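Local coordinates for protein 3-phytase (Klebsiella pneumoniae, PDB 2WNH) that probably removes phosphate groups from inositol hexakisphosphate (phytate), as a 3-phytase of the histidine acid phosphatase family, at residues B[148-153]-B[189-194]; B[257-262]-B[297-302]; B[35-40]-B[207-212]; B[168-173]-B[238-243]. The protein carries 3 engineered substitutions. All blocks are in the same frame, centred on the assembly; numbering follows the deposited sequence.

Contact 1: residues B[148-153]-B[189-194]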
loop_
_atom_site.group_PDB
_atom_site.type_symbol
_atom_site.label_atom_id
_atom_site.label_comp_id
_atom_site.label_asym_id
_atom_site.label_seq_id
_atom_site.Cartn_x
_atom_site.Cartn_y
_atom_site.Cartn_z
ATOM N N ALA B 148 -24.351 -36.852 39.533
ATOM C CA ALA B 148 -25.740 -37.120 39.205
ATOM C C ALA B 148 -26.122 -36.652 37.810
ATOM O O ALA B 148 -26.739 -37.387 37.035
ATOM C CB ALA B 148 -26.653 -36.447 40.247
ATOM N N ALA B 149 -25.770 -35.398 37.514
ATOM C CA ALA B 149 -26.075 -34.770 36.223
ATOM C C ALA B 149 -25.494 -35.513 35.022
ATOM O O ALA B 149 -26.198 -35.727 34.036
ATOM C CB ALA B 149 -25.579 -33.307 36.244
ATOM N N VAL B 150 -24.212 -35.869 35.099
ATOM C CA VAL B 150 -23.538 -36.620 34.029
ATOM C C VAL B 150 -24.170 -38.007 33.887
ATOM O O VAL B 150 -24.476 -38.444 32.778
ATOM C CB VAL B 150 -21.994 -36.714 34.268
ATOM C CG1 VAL B 150 -21.315 -37.578 33.225
ATOM C CG2 VAL B 150 -21.370 -35.313 34.269
ATOM N N LYS B 151 -24.405 -38.676 35.010
ATOM C CA LYS B 151 -25.018 -40.014 34.955
ATOM C C LYS B 151 -26.414 -39.984 34.346
ATOM O O LYS B 151 -26.773 -40.855 33.543
ATOM C CB LYS B 151 -25.042 -40.654 36.341
ATOM C CG LYS B 151 -23.691 -41.165 36.775
ATOM C CD LYS B 151 -23.720 -41.589 38.243
ATOM C CE LYS B 151 -24.587 -42.827 38.443
ATOM N NZ LYS B 151 -24.408 -43.403 39.813
ATOM N N GLU B 152 -27.192 -38.961 34.703
ATOM C CA GLU B 152 -28.551 -38.800 34.184
ATOM C C GLU B 152 -28.572 -38.658 32.678
ATOM O O GLU B 152 -29.321 -39.350 31.978
ATOM C CB GLU B 152 -29.245 -37.599 34.827
ATOM C CG GLU B 152 -30.722 -37.478 34.457
ATOM C CD GLU B 152 -31.537 -38.708 34.875
ATOM O OE1 GLU B 152 -31.476 -39.101 36.066
ATOM O OE2 GLU B 152 -32.237 -39.286 34.009
ATOM N N LYS B 153 -27.721 -37.773 32.172
ATOM C CA LYS B 153 -27.632 -37.552 30.749
ATOM C C LYS B 153 -27.004 -38.731 30.016
ATOM O O LYS B 153 -27.479 -39.084 28.945
ATOM C CB LYS B 153 -26.859 -36.274 30.456
ATOM C CG LYS B 153 -27.062 -35.800 29.041
ATOM C CD LYS B 153 -26.442 -34.432 28.820
ATOM C CE LYS B 153 -26.754 -33.969 27.417
ATOM N NZ LYS B 153 -26.102 -32.662 27.121
ATOM N N TRP B 189 -16.733 -47.894 29.324
ATOM C CA TRP B 189 -17.063 -46.484 29.559
ATOM C C TRP B 189 -17.851 -46.337 30.849
ATOM O O TRP B 189 -18.978 -46.839 30.956
ATOM C CB TRP B 189 -17.887 -45.928 28.402
ATOM C CG TRP B 189 -17.130 -45.776 27.097
ATOM C CD1 TRP B 189 -15.874 -46.243 26.801
ATOM C CD2 TRP B 189 -17.612 -45.138 25.908
ATOM N NE1 TRP B 189 -15.543 -45.920 25.504
ATOM C CE2 TRP B 189 -16.593 -45.244 24.933
ATOM C CE3 TRP B 189 -18.801 -44.477 25.573
ATOM C CZ2 TRP B 189 -16.732 -44.710 23.639
ATOM C CZ3 TRP B 189 -18.940 -43.948 24.286
ATOM C CH2 TRP B 189 -17.913 -44.080 23.336
ATOM N N ARG B 190 -17.260 -45.647 31.816
ATOM C CA ARG B 190 -17.923 -45.397 33.096
ATOM C C ARG B 190 -17.680 -43.979 33.584
ATOM O O ARG B 190 -16.670 -43.358 33.251
ATOM C CB ARG B 190 -17.453 -46.398 34.152
ATOM C CG ARG B 190 -16.045 -46.156 34.680
ATOM C CD ARG B 190 -15.525 -47.360 35.481
ATOM N NE ARG B 190 -15.038 -48.428 34.608
ATOM C CZ ARG B 190 -13.843 -48.437 34.011
ATOM N NH1 ARG B 190 -12.987 -47.432 34.178
ATOM N NH2 ARG B 190 -13.500 -49.458 33.238
ATOM N N VAL B 191 -18.605 -43.479 34.394
ATOM C CA VAL B 191 -18.458 -42.159 34.986
ATOM C C VAL B 191 -17.456 -42.209 36.137
ATOM O O VAL B 191 -17.605 -42.998 37.075
ATOM C CB VAL B 191 -19.821 -41.594 35.435
ATOM C CG1 VAL B 191 -19.691 -40.136 35.821
ATOM C CG2 VAL B 191 -20.842 -41.759 34.319
ATOM N N GLU B 192 -16.421 -41.378 36.044
ATOM C CA GLU B 192 -15.373 -41.313 37.052
ATOM C C GLU B 192 -15.214 -39.893 37.597
ATOM O O GLU B 192 -15.541 -38.934 36.908
ATOM C CB GLU B 192 -14.055 -41.798 36.448
ATOM C CG GLU B 192 -14.155 -43.204 35.878
ATOM C CD GLU B 192 -12.815 -43.779 35.481
ATOM O OE1 GLU B 192 -11.977 -43.026 34.937
ATOM O OE2 GLU B 192 -12.612 -44.992 35.704
ATOM N N GLN B 193 -14.719 -39.769 38.826
ATOM C CA GLN B 193 -14.403 -38.463 39.402
ATOM C C GLN B 193 -12.966 -38.416 39.903
ATOM O O GLN B 193 -12.504 -39.346 40.554
ATOM C CB GLN B 193 -15.363 -38.102 40.542
ATOM C CG GLN B 193 -16.797 -37.906 40.130
ATOM C CD GLN B 193 -17.563 -37.047 41.133
ATOM O OE1 GLN B 193 -17.494 -37.266 42.352
ATOM N NE2 GLN B 193 -18.282 -36.052 40.621
ATOM N N SER B 194 -12.269 -37.324 39.598
ATOM C CA SER B 194 -10.902 -37.115 40.070
ATOM C C SER B 194 -10.938 -36.665 41.520
ATOM O O SER B 194 -12.009 -36.358 42.053
ATOM C CB SER B 194 -10.188 -36.067 39.215
ATOM O OG SER B 194 -10.688 -34.767 39.480
#

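Contact 2: residues B[257-262]-B[297-302]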
loop_
_atom_site.group_PDB
_atom_site.type_symbol
_atom_site.label_atom_id
_atom_site.label_comp_id
_atom_site.label_asym_id
_atom_site.label_seq_id
_atom_site.Cartn_x
_atom_site.Cartn_y
_atom_site.Cartn_z
ATOM N N TYR B 257 -26.464 -28.705 34.173
ATOM C CA TYR B 257 -25.958 -28.348 35.498
ATOM C C TYR B 257 -24.577 -27.684 35.435
ATOM O O TYR B 257 -24.343 -26.601 36.042
ATOM C CB TYR B 257 -25.912 -29.575 36.461
ATOM C CG TYR B 257 -25.161 -29.245 37.752
ATOM C CD1 TYR B 257 -25.764 -28.486 38.761
ATOM C CD2 TYR B 257 -23.849 -29.656 37.950
ATOM C CE1 TYR B 257 -25.074 -28.141 39.905
ATOM C CE2 TYR B 257 -23.151 -29.307 39.090
ATOM C CZ TYR B 257 -23.785 -28.560 40.081
ATOM O OH TYR B 257 -23.133 -28.183 41.230
ATOM N N THR B 258 -23.657 -28.348 34.731
ATOM C CA THR B 258 -22.265 -27.906 34.665
ATOM C C THR B 258 -22.209 -26.545 33.968
ATOM O O THR B 258 -21.507 -25.637 34.426
ATOM C CB THR B 258 -21.406 -28.919 33.908
ATOM O OG1 THR B 258 -21.404 -30.170 34.621
ATOM C CG2 THR B 258 -19.961 -28.431 33.739
ATOM N N ALA B 259 -22.959 -26.424 32.875
ATOM C CA ALA B 259 -22.969 -25.171 32.102
ATOM C C ALA B 259 -23.545 -24.025 32.939
ATOM O O ALA B 259 -23.074 -22.889 32.868
ATOM C CB ALA B 259 -23.757 -25.349 30.823
ATOM N N GLN B 260 -24.561 -24.320 33.743
ATOM C CA GLN B 260 -25.153 -23.299 34.611
ATOM C C GLN B 260 -24.163 -22.822 35.669
ATOM O O GLN B 260 -24.004 -21.624 35.889
ATOM C CB GLN B 260 -26.441 -23.833 35.253
ATOM C CG GLN B 260 -27.610 -23.878 34.297
ATOM C CD GLN B 260 -28.855 -24.449 34.934
ATOM O OE1 GLN B 260 -28.797 -25.472 35.625
ATOM N NE2 GLN B 260 -29.995 -23.824 34.672
ATOM N N LYS B 261 -23.476 -23.759 36.324
ATOM C CA LYS B 261 -22.509 -23.386 37.355
ATOM C C LYS B 261 -21.298 -22.642 36.802
ATOM O O LYS B 261 -20.839 -21.657 37.381
ATOM C CB LYS B 261 -22.023 -24.611 38.156
ATOM C CG LYS B 261 -23.086 -25.172 39.103
ATOM C CD LYS B 261 -23.583 -24.143 40.129
ATOM C CE LYS B 261 -22.448 -23.494 40.945
ATOM N NZ LYS B 261 -22.955 -22.445 41.889
ATOM N N ARG B 262 -20.778 -23.127 35.679
ATOM C CA ARG B 262 -19.488 -22.654 35.203
ATOM C C ARG B 262 -19.539 -21.662 34.027
ATOM O O ARG B 262 -18.530 -21.039 33.727
ATOM C CB ARG B 262 -18.577 -23.845 34.874
ATOM C CG ARG B 262 -18.111 -24.648 36.112
ATOM C CD ARG B 262 -16.948 -25.555 35.764
ATOM N NE ARG B 262 -15.739 -24.790 35.475
ATOM C CZ ARG B 262 -14.834 -25.109 34.550
ATOM N NH1 ARG B 262 -14.996 -26.187 33.789
ATOM N NH2 ARG B 262 -13.774 -24.329 34.370
ATOM N N VAL B 297 -21.543 -21.658 27.316
ATOM C CA VAL B 297 -22.378 -20.547 26.879
ATOM C C VAL B 297 -23.462 -20.956 25.867
ATOM O O VAL B 297 -24.638 -20.596 26.041
ATOM C CB VAL B 297 -21.518 -19.383 26.359
ATOM C CG1 VAL B 297 -22.421 -18.293 25.776
ATOM C CG2 VAL B 297 -20.675 -18.834 27.506
ATOM N N ARG B 298 -23.104 -21.694 24.814
ATOM C CA ARG B 298 -24.101 -22.091 23.825
ATOM C C ARG B 298 -25.131 -23.036 24.439
ATOM O O ARG B 298 -26.284 -23.018 24.050
ATOM C CB ARG B 298 -23.484 -22.675 22.535
ATOM C CG ARG B 298 -22.607 -23.911 22.710
ATOM C CD ARG B 298 -23.351 -25.244 22.491
ATOM N NE ARG B 298 -22.433 -26.362 22.743
ATOM C CZ ARG B 298 -21.548 -26.809 21.848
ATOM N NH1 ARG B 298 -21.479 -26.229 20.657
ATOM N NH2 ARG B 298 -20.722 -27.826 22.140
ATOM N N THR B 299 -24.708 -23.869 25.390
ATOM C CA THR B 299 -25.693 -24.707 26.104
ATOM C C THR B 299 -26.738 -23.870 26.843
ATOM O O THR B 299 -27.945 -24.128 26.727
ATOM C CB THR B 299 -24.994 -25.772 26.988
ATOM O OG1 THR B 299 -24.435 -26.750 26.113
ATOM C CG2 THR B 299 -25.985 -26.462 27.931
ATOM N N LEU B 300 -26.280 -22.855 27.575
ATOM C CA LEU B 300 -27.196 -21.953 28.286
ATOM C C LEU B 300 -28.091 -21.186 27.323
ATOM O O LEU B 300 -29.272 -20.928 27.606
ATOM C CB LEU B 300 -26.420 -21.009 29.223
ATOM C CG LEU B 300 -25.657 -21.677 30.378
ATOM C CD1 LEU B 300 -24.915 -20.620 31.136
ATOM C CD2 LEU B 300 -26.616 -22.433 31.275
ATOM N N MET B 301 -27.548 -20.847 26.153
ATOM C CA MET B 301 -28.332 -20.206 25.073
ATOM C C MET B 301 -29.332 -21.141 24.421
ATOM O O MET B 301 -30.206 -20.681 23.685
ATOM C CB MET B 301 -27.408 -19.625 23.991
ATOM C CG MET B 301 -26.502 -18.497 24.459
ATOM S SD MET B 301 -25.190 -18.180 23.244
ATOM C CE MET B 301 -25.951 -16.917 22.250
ATOM N N ASN B 302 -29.182 -22.451 24.658
ATOM C CA ASN B 302 -29.940 -23.478 23.920
ATOM C C ASN B 302 -29.729 -23.361 22.402
ATOM O O ASN B 302 -30.660 -23.473 21.604
ATOM C CB ASN B 302 -31.433 -23.422 24.293
ATOM C CG ASN B 302 -32.122 -24.783 24.214
ATOM O OD1 ASN B 302 -33.345 -24.852 24.302
ATOM N ND2 ASN B 302 -31.359 -25.858 24.081
#

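Contact 3: residues B[35-40]-B[207-212]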
loop_
_atom_site.group_PDB
_atom_site.type_symbol
_atom_site.label_atom_id
_atom_site.label_comp_id
_atom_site.label_asym_id
_atom_site.label_seq_id
_atom_site.Cartn_x
_atom_site.Cartn_y
_atom_site.Cartn_z
ATOM N N ARG B 35 -1.240 -35.012 26.298
ATOM C CA ARG B 35 -0.172 -35.880 25.792
ATOM C C ARG B 35 0.006 -37.117 26.674
ATOM O O ARG B 35 0.048 -38.241 26.161
ATOM C CB ARG B 35 1.157 -35.141 25.689
ATOM C CG ARG B 35 2.290 -36.027 25.160
ATOM C CD ARG B 35 3.584 -35.244 24.927
ATOM N NE ARG B 35 3.438 -34.213 23.895
ATOM C CZ ARG B 35 3.444 -34.435 22.587
ATOM N NH1 ARG B 35 3.568 -35.660 22.097
ATOM N NH2 ARG B 35 3.321 -33.414 21.757
ATOM N N GLU B 36 0.109 -36.891 27.987
ATOM C CA GLU B 36 0.228 -37.995 28.950
ATOM C C GLU B 36 -0.841 -39.043 28.691
ATOM O O GLU B 36 -0.545 -40.240 28.612
ATOM C CB GLU B 36 0.076 -37.486 30.382
ATOM C CG GLU B 36 1.313 -36.843 30.977
ATOM C CD GLU B 36 1.126 -36.394 32.435
ATOM O OE1 GLU B 36 -0.029 -36.337 32.937
ATOM O OE2 GLU B 36 2.151 -36.086 33.081
ATOM N N ALA B 37 -2.080 -38.577 28.550
ATOM C CA ALA B 37 -3.241 -39.442 28.374
ATOM C C ALA B 37 -3.226 -40.203 27.057
ATOM O O ALA B 37 -3.478 -41.406 27.037
ATOM C CB ALA B 37 -4.536 -38.641 28.503
ATOM N N ILE B 38 -2.962 -39.499 25.954
ATOM C CA ILE B 38 -3.055 -40.117 24.643
ATOM C C ILE B 38 -1.881 -41.063 24.395
ATOM O O ILE B 38 -2.042 -42.076 23.739
ATOM C CB ILE B 38 -3.246 -39.073 23.486
ATOM C CG1 ILE B 38 -2.000 -38.186 23.292
ATOM C CG2 ILE B 38 -4.536 -38.250 23.729
ATOM C CD1 ILE B 38 -2.150 -37.157 22.142
ATOM N N GLU B 39 -0.714 -40.724 24.933
ATOM C CA GLU B 39 0.448 -41.595 24.786
ATOM C C GLU B 39 0.271 -42.861 25.619
ATOM O O GLU B 39 0.646 -43.946 25.168
ATOM C CB GLU B 39 1.737 -40.853 25.125
ATOM C CG GLU B 39 2.109 -39.870 24.018
ATOM C CD GLU B 39 3.425 -39.148 24.240
ATOM O OE1 GLU B 39 3.993 -39.182 25.364
ATOM O OE2 GLU B 39 3.881 -38.503 23.276
ATOM N N ALA B 40 -0.340 -42.731 26.795
ATOM C CA ALA B 40 -0.667 -43.907 27.621
ATOM C C ALA B 40 -1.735 -44.759 26.953
ATOM O O ALA B 40 -1.602 -45.987 26.888
ATOM C CB ALA B 40 -1.112 -43.487 29.036
ATOM N N MET B 207 -10.444 -40.775 24.236
ATOM C CA MET B 207 -10.699 -40.822 22.797
ATOM C C MET B 207 -10.972 -39.433 22.231
ATOM O O MET B 207 -10.487 -39.092 21.147
ATOM C CB MET B 207 -11.847 -41.759 22.456
ATOM C CG MET B 207 -11.414 -43.225 22.457
ATOM S SD MET B 207 -12.776 -44.310 22.038
ATOM C CE MET B 207 -13.013 -45.153 23.594
ATOM N N ALA B 208 -11.747 -38.649 22.972
ATOM C CA ALA B 208 -12.033 -37.260 22.578
ATOM C C ALA B 208 -10.751 -36.415 22.533
ATOM O O ALA B 208 -10.594 -35.609 21.603
ATOM C CB ALA B 208 -13.074 -36.642 23.531
ATOM N N ASN B 209 -9.855 -36.598 23.508
ATOM C CA ASN B 209 -8.526 -35.972 23.496
ATOM C C ASN B 209 -7.761 -36.347 22.220
ATOM O O ASN B 209 -7.055 -35.520 21.636
ATOM C CB ASN B 209 -7.642 -36.444 24.677
ATOM C CG ASN B 209 -8.085 -35.932 26.039
ATOM O OD1 ASN B 209 -7.768 -36.559 27.068
ATOM N ND2 ASN B 209 -8.781 -34.793 26.075
ATOM N N MET B 210 -7.858 -37.620 21.822
ATOM C CA MET B 210 -7.165 -38.091 20.619
ATOM C C MET B 210 -7.716 -37.431 19.353
ATOM O O MET B 210 -6.951 -36.963 18.520
ATOM C CB MET B 210 -7.244 -39.622 20.510
ATOM C CG MET B 210 -6.384 -40.338 21.522
ATOM S SD MET B 210 -6.605 -42.135 21.325
ATOM C CE MET B 210 -7.862 -42.433 22.514
ATOM N N VAL B 211 -9.042 -37.412 19.215
ATOM C CA VAL B 211 -9.716 -36.800 18.066
ATOM C C VAL B 211 -9.421 -35.295 17.955
ATOM O O VAL B 211 -9.127 -34.813 16.872
ATOM C CB VAL B 211 -11.229 -37.081 18.102
ATOM C CG1 VAL B 211 -11.994 -36.221 17.078
ATOM C CG2 VAL B 211 -11.475 -38.574 17.858
ATOM N N GLU B 212 -9.479 -34.572 19.068
ATOM C CA GLU B 212 -9.070 -33.145 19.059
ATOM C C GLU B 212 -7.626 -32.970 18.573
ATOM O O GLU B 212 -7.353 -32.099 17.738
ATOM C CB GLU B 212 -9.245 -32.518 20.436
ATOM C CG GLU B 212 -8.977 -30.986 20.476
ATOM C CD GLU B 212 -9.995 -30.150 19.692
ATOM O OE1 GLU B 212 -11.188 -30.526 19.604
ATOM O OE2 GLU B 212 -9.594 -29.071 19.180
#

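Contact 4: residues B[168-173]-B[238-243]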
loop_
_atom_site.group_PDB
_atom_site.type_symbol
_atom_site.label_atom_id
_atom_site.label_comp_id
_atom_site.label_asym_id
_atom_site.label_seq_id
_atom_site.Cartn_x
_atom_site.Cartn_y
_atom_site.Cartn_z
ATOM N N ILE B 168 -15.352 -45.565 16.600
ATOM C CA ILE B 168 -14.274 -46.081 17.425
ATOM C C ILE B 168 -13.282 -46.879 16.568
ATOM O O ILE B 168 -12.073 -46.748 16.735
ATOM C CB ILE B 168 -14.820 -46.928 18.621
ATOM C CG1 ILE B 168 -15.716 -46.039 19.506
ATOM C CG2 ILE B 168 -13.667 -47.530 19.432
ATOM C CD1 ILE B 168 -16.585 -46.796 20.526
ATOM N N GLN B 169 -13.816 -47.673 15.638
ATOM C CA GLN B 169 -13.000 -48.486 14.728
ATOM C C GLN B 169 -12.108 -47.633 13.805
ATOM O O GLN B 169 -10.911 -47.910 13.658
ATOM C CB GLN B 169 -13.906 -49.451 13.941
ATOM C CG GLN B 169 -13.195 -50.333 12.905
ATOM C CD GLN B 169 -12.012 -51.137 13.463
ATOM O OE1 GLN B 169 -12.038 -51.633 14.601
ATOM N NE2 GLN B 169 -10.970 -51.281 12.641
ATOM N N LEU B 170 -12.681 -46.572 13.239
ATOM C CA LEU B 170 -11.904 -45.600 12.453
ATOM C C LEU B 170 -10.779 -44.973 13.255
ATOM O O LEU B 170 -9.673 -44.816 12.737
ATOM C CB LEU B 170 -12.804 -44.522 11.850
ATOM C CG LEU B 170 -13.866 -44.959 10.838
ATOM C CD1 LEU B 170 -14.672 -43.761 10.427
ATOM C CD2 LEU B 170 -13.252 -45.629 9.613
ATOM N N LEU B 171 -11.045 -44.608 14.514
ATOM C CA LEU B 171 -9.999 -44.060 15.374
ATOM C C LEU B 171 -8.900 -45.095 15.645
ATOM O O LEU B 171 -7.716 -44.777 15.572
ATOM C CB LEU B 171 -10.571 -43.496 16.688
ATOM C CG LEU B 171 -9.560 -42.860 17.662
ATOM C CD1 LEU B 171 -8.862 -41.597 17.068
ATOM C CD2 LEU B 171 -10.202 -42.520 18.985
ATOM N N LYS B 172 -9.303 -46.329 15.949
ATOM C CA LYS B 172 -8.352 -47.415 16.203
ATOM C C LYS B 172 -7.419 -47.615 15.015
ATOM O O LYS B 172 -6.200 -47.708 15.187
ATOM C CB LYS B 172 -9.090 -48.723 16.525
ATOM C CG LYS B 172 -8.207 -49.756 17.205
ATOM C CD LYS B 172 -8.985 -51.017 17.542
ATOM C CE LYS B 172 -8.166 -51.960 18.423
ATOM N NZ LYS B 172 -9.047 -52.940 19.154
ATOM N N GLN B 173 -7.998 -47.663 13.817
ATOM C CA GLN B 173 -7.227 -47.798 12.567
ATOM C C GLN B 173 -6.157 -46.718 12.401
ATOM O O GLN B 173 -5.069 -46.983 11.873
ATOM C CB GLN B 173 -8.155 -47.738 11.363
ATOM C CG GLN B 173 -8.984 -48.986 11.139
ATOM C CD GLN B 173 -10.080 -48.789 10.094
ATOM O OE1 GLN B 173 -11.033 -49.564 10.033
ATOM N NE2 GLN B 173 -9.951 -47.750 9.275
ATOM N N ILE B 238 -10.927 -36.891 9.092
ATOM C CA ILE B 238 -11.043 -36.180 10.373
ATOM C C ILE B 238 -12.517 -36.034 10.727
ATOM O O ILE B 238 -12.921 -36.334 11.858
ATOM C CB ILE B 238 -10.340 -34.789 10.329
ATOM C CG1 ILE B 238 -8.834 -34.966 10.115
ATOM C CG2 ILE B 238 -10.614 -33.966 11.607
ATOM C CD1 ILE B 238 -8.107 -35.615 11.275
ATOM N N THR B 239 -13.313 -35.577 9.765
ATOM C CA THR B 239 -14.767 -35.418 9.941
ATOM C C THR B 239 -15.427 -36.681 10.499
ATOM O O THR B 239 -16.268 -36.606 11.414
ATOM C CB THR B 239 -15.432 -35.026 8.606
ATOM O OG1 THR B 239 -14.881 -33.783 8.165
ATOM C CG2 THR B 239 -16.942 -34.896 8.757
ATOM N N ALA B 240 -15.028 -37.835 9.966
ATOM C CA ALA B 240 -15.573 -39.127 10.394
ATOM C C ALA B 240 -15.291 -39.464 11.863
ATOM O O ALA B 240 -16.010 -40.268 12.443
ATOM C CB ALA B 240 -15.029 -40.229 9.500
ATOM N N LEU B 241 -14.248 -38.870 12.450
ATOM C CA LEU B 241 -13.878 -39.121 13.841
ATOM C C LEU B 241 -14.597 -38.222 14.840
ATOM O O LEU B 241 -14.623 -38.530 16.036
ATOM C CB LEU B 241 -12.364 -38.985 14.040
ATOM C CG LEU B 241 -11.511 -39.895 13.164
ATOM C CD1 LEU B 241 -10.034 -39.551 13.281
ATOM C CD2 LEU B 241 -11.762 -41.355 13.535
ATOM N N LEU B 242 -15.141 -37.101 14.356
ATOM C CA LEU B 242 -15.615 -36.025 15.230
ATOM C C LEU B 242 -16.823 -36.384 16.097
ATOM O O LEU B 242 -17.026 -35.784 17.165
ATOM C CB LEU B 242 -15.887 -34.743 14.413
ATOM C CG LEU B 242 -14.649 -34.099 13.782
ATOM C CD1 LEU B 242 -15.055 -32.876 12.950
ATOM C CD2 LEU B 242 -13.575 -33.741 14.836
ATOM N N PRO B 243 -17.615 -37.368 15.664
ATOM C CA PRO B 243 -18.739 -37.846 16.480
ATOM C C PRO B 243 -18.337 -38.194 17.932
ATOM O O PRO B 243 -19.117 -38.001 18.868
ATOM C CB PRO B 243 -19.400 -39.027 15.782
#

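Contact 1: residues B[148-153]-B[189-194]
Val191 supplies the whole strand side of this apolar contact, its two methyls reaching different residues of helix 143-154. CG1 of Val191 meets CG1 of Val150 at 4.0 Å. Each of these methyls stands anti to its own main-chain nitrogen (chi1 176° in Val150, -170° in Val191). The other branch, Val191 CG2, packs 3.8 Å from CG of Lys151, so the lysine takes part through its aliphatic stem, while its chain bends further out at chi3. The two segments exchange no hydrogen bond. Val191 belongs to the antiparallel pair of strands 191-193 and 199-201, a small hairpin laid against the helix; Thr199 and Ile201 of the partner strand touch both valines and extend the apolar patch. Polar contacts lie around it. Gln193 NE2 bonds to Pro143 O and Thr199 OG1, tying the hairpin to the start of the same helix. Arg190 and Glu192, flanking Val191 in sequence, form a salt bridge, with NH1 of Arg190 2.9 Å from OE2 of Glu192. The oxygen lies almost in the guanidinium plane, whereas NH1 approaches 45° out of the carboxylate plane.

Contact 2: residues B[257-262]-B[297-302]
Leu300 lies across the backbone of Ala259 and the side-chain base of Gln260, where the short segments of helices 291-301 and 256-274 cross at -110°. The two helices follow one another through strand 284-289 of the central mixed sheet, in the α/β part of the histidine acid phosphatase fold. The segment axes come within 8.8 Å. The two methyls of Leu300 meet adjoining parts of the helix. CD1 of Leu300 sits 3.4 Å from the carbonyl O of Ala259. CD2 of Leu300 touches CG of Gln260 at 3.5 Å and also lies near CB of Ala259, with the leucine and glutamine side chains running slantwise to each other. From CG the glutamine chain extends onward (chi2 178°), carrying its amide to Arg391, whose carbonyl O accepts a bond from NE2. Beside the leucine, Thr299 offers its methyl: CG2 stands anti to the backbone nitrogen and meets CB of Ala259 at 3.8 Å. That same rotamer sends the hydroxyl OG1 to Asp254 OD1, while OD2 of Asp254 receives a salt bridge from Arg298 NH2, so one carboxylate ties down two consecutive residues of helix 291-301. Val297 and Met301 of this helix rest on strand 320-328, placing it between the sheet and helix 256-274. The helix finishes in a Schellman motif at Asn302, whose positive phi (57°) accompanies a 2.9 Å bond from Asn302 N to the carbonyl O of Thr299.

Contact 3: residues B[35-40]-B[207-212]
With chi1 at 67°, Ile38 tucks CG1 between its own backbone nitrogen and carbonyl carbon and leaves CG2 to meet Asn209 and Met210. In both of those residues CG is anti to the carbonyl carbon (chi1 -70° and -72°). The contact is a steep helix crossing in the α-helical part of the histidine acid phosphatase fold, between helix 32-42 and helix 204-219, with segment axes 9.3 Å apart. Ile38 CG2 is its centre. This methyl touches CG of Met210 at 3.6 Å and CB of Asn209 at 3.7 Å. The Ile38 and Met210 side chains run alongside one another in reverse directions, while the asparagine lies aslant to the isoleucine. Ala37 adds a looser touch, its CB 4.1 Å from OD1 of Asn209. Trp46 packs on Ile38 and Thr42 on Met210, enlarging the apolar surface. Further along helix 204-219, Glu212 forms a salt bridge to Arg24, in the RHG signature of the family. Arg35 and Glu39 form a salt bridge spanning one turn of helix 32-42, and Asp53 takes NE of the same arginine. NH1 of Arg35, 3.1 Å from OE2 of Glu39, comes from above the carboxylate plane, while that oxygen sits in the guanidinium plane.

Contact 4: residues B[168-173]-B[238-243]
A type I β turn from Thr239 to Leu242, in the region of helix 235-239, presents its two middle residues, Ala240 and Leu241, to helix 165-175. Leu241 makes the deeper contact. Its CG is anti to the carbonyl carbon (chi1 -57°), and the branch methyl CD2 comes down on the helix backbone, 3.5 Å from N of Leu171. The same methyl also touches the bases of two helix side chains, 3.7 Å from CB of Leu170 and 4.0 Å from CB of Leu171. Ala240 meets the far end of a leucine instead: its CB lies 3.7 Å from CD1 of Leu170. The side-chain contacts are apolar, and no hydrogen bond joins the segments. Helix 165-175 carries its own polar link between Gln169 and Gln173, where NE2 of Gln169 donates to OE1 of Gln173 over 3.1 Å, nearly straight (167°) and onto a lone pair in the carbonyl plane. Leu171 also reaches Met207 and Leu214 of helix 204-219, while Leu242 packs on Val211 of that helix, which thus touches both partners; Ile238 and Thr239 rest on Leu345 of helix 345-349.

How the contacts relate
Contacts 3 and 4 lie closest, their centres 13 Å apart; helix 204-219 of contact 3 packs against both segments of contact 4, with CG2 of Val211 also close to the carbonyl O of Leu241. Contact 1 borders both, since the ring of Trp189 touches Met207 and Ile168. It also touches contact 2, with centres 17 Å apart, where Ala149 meets Tyr257. Contact 2 stays about 10 Å from contacts 3 and 4, measured between nearest atoms. Along the chain, the loop closed by contact 3 encloses contact 1, contact 4 alternates with both, and contact 2 follows last. The helix 143-154 of contact 1 therefore bridges the helical region and the helices layered on the central sheet, consistent with the two-part fold of histidine acid phosphatases.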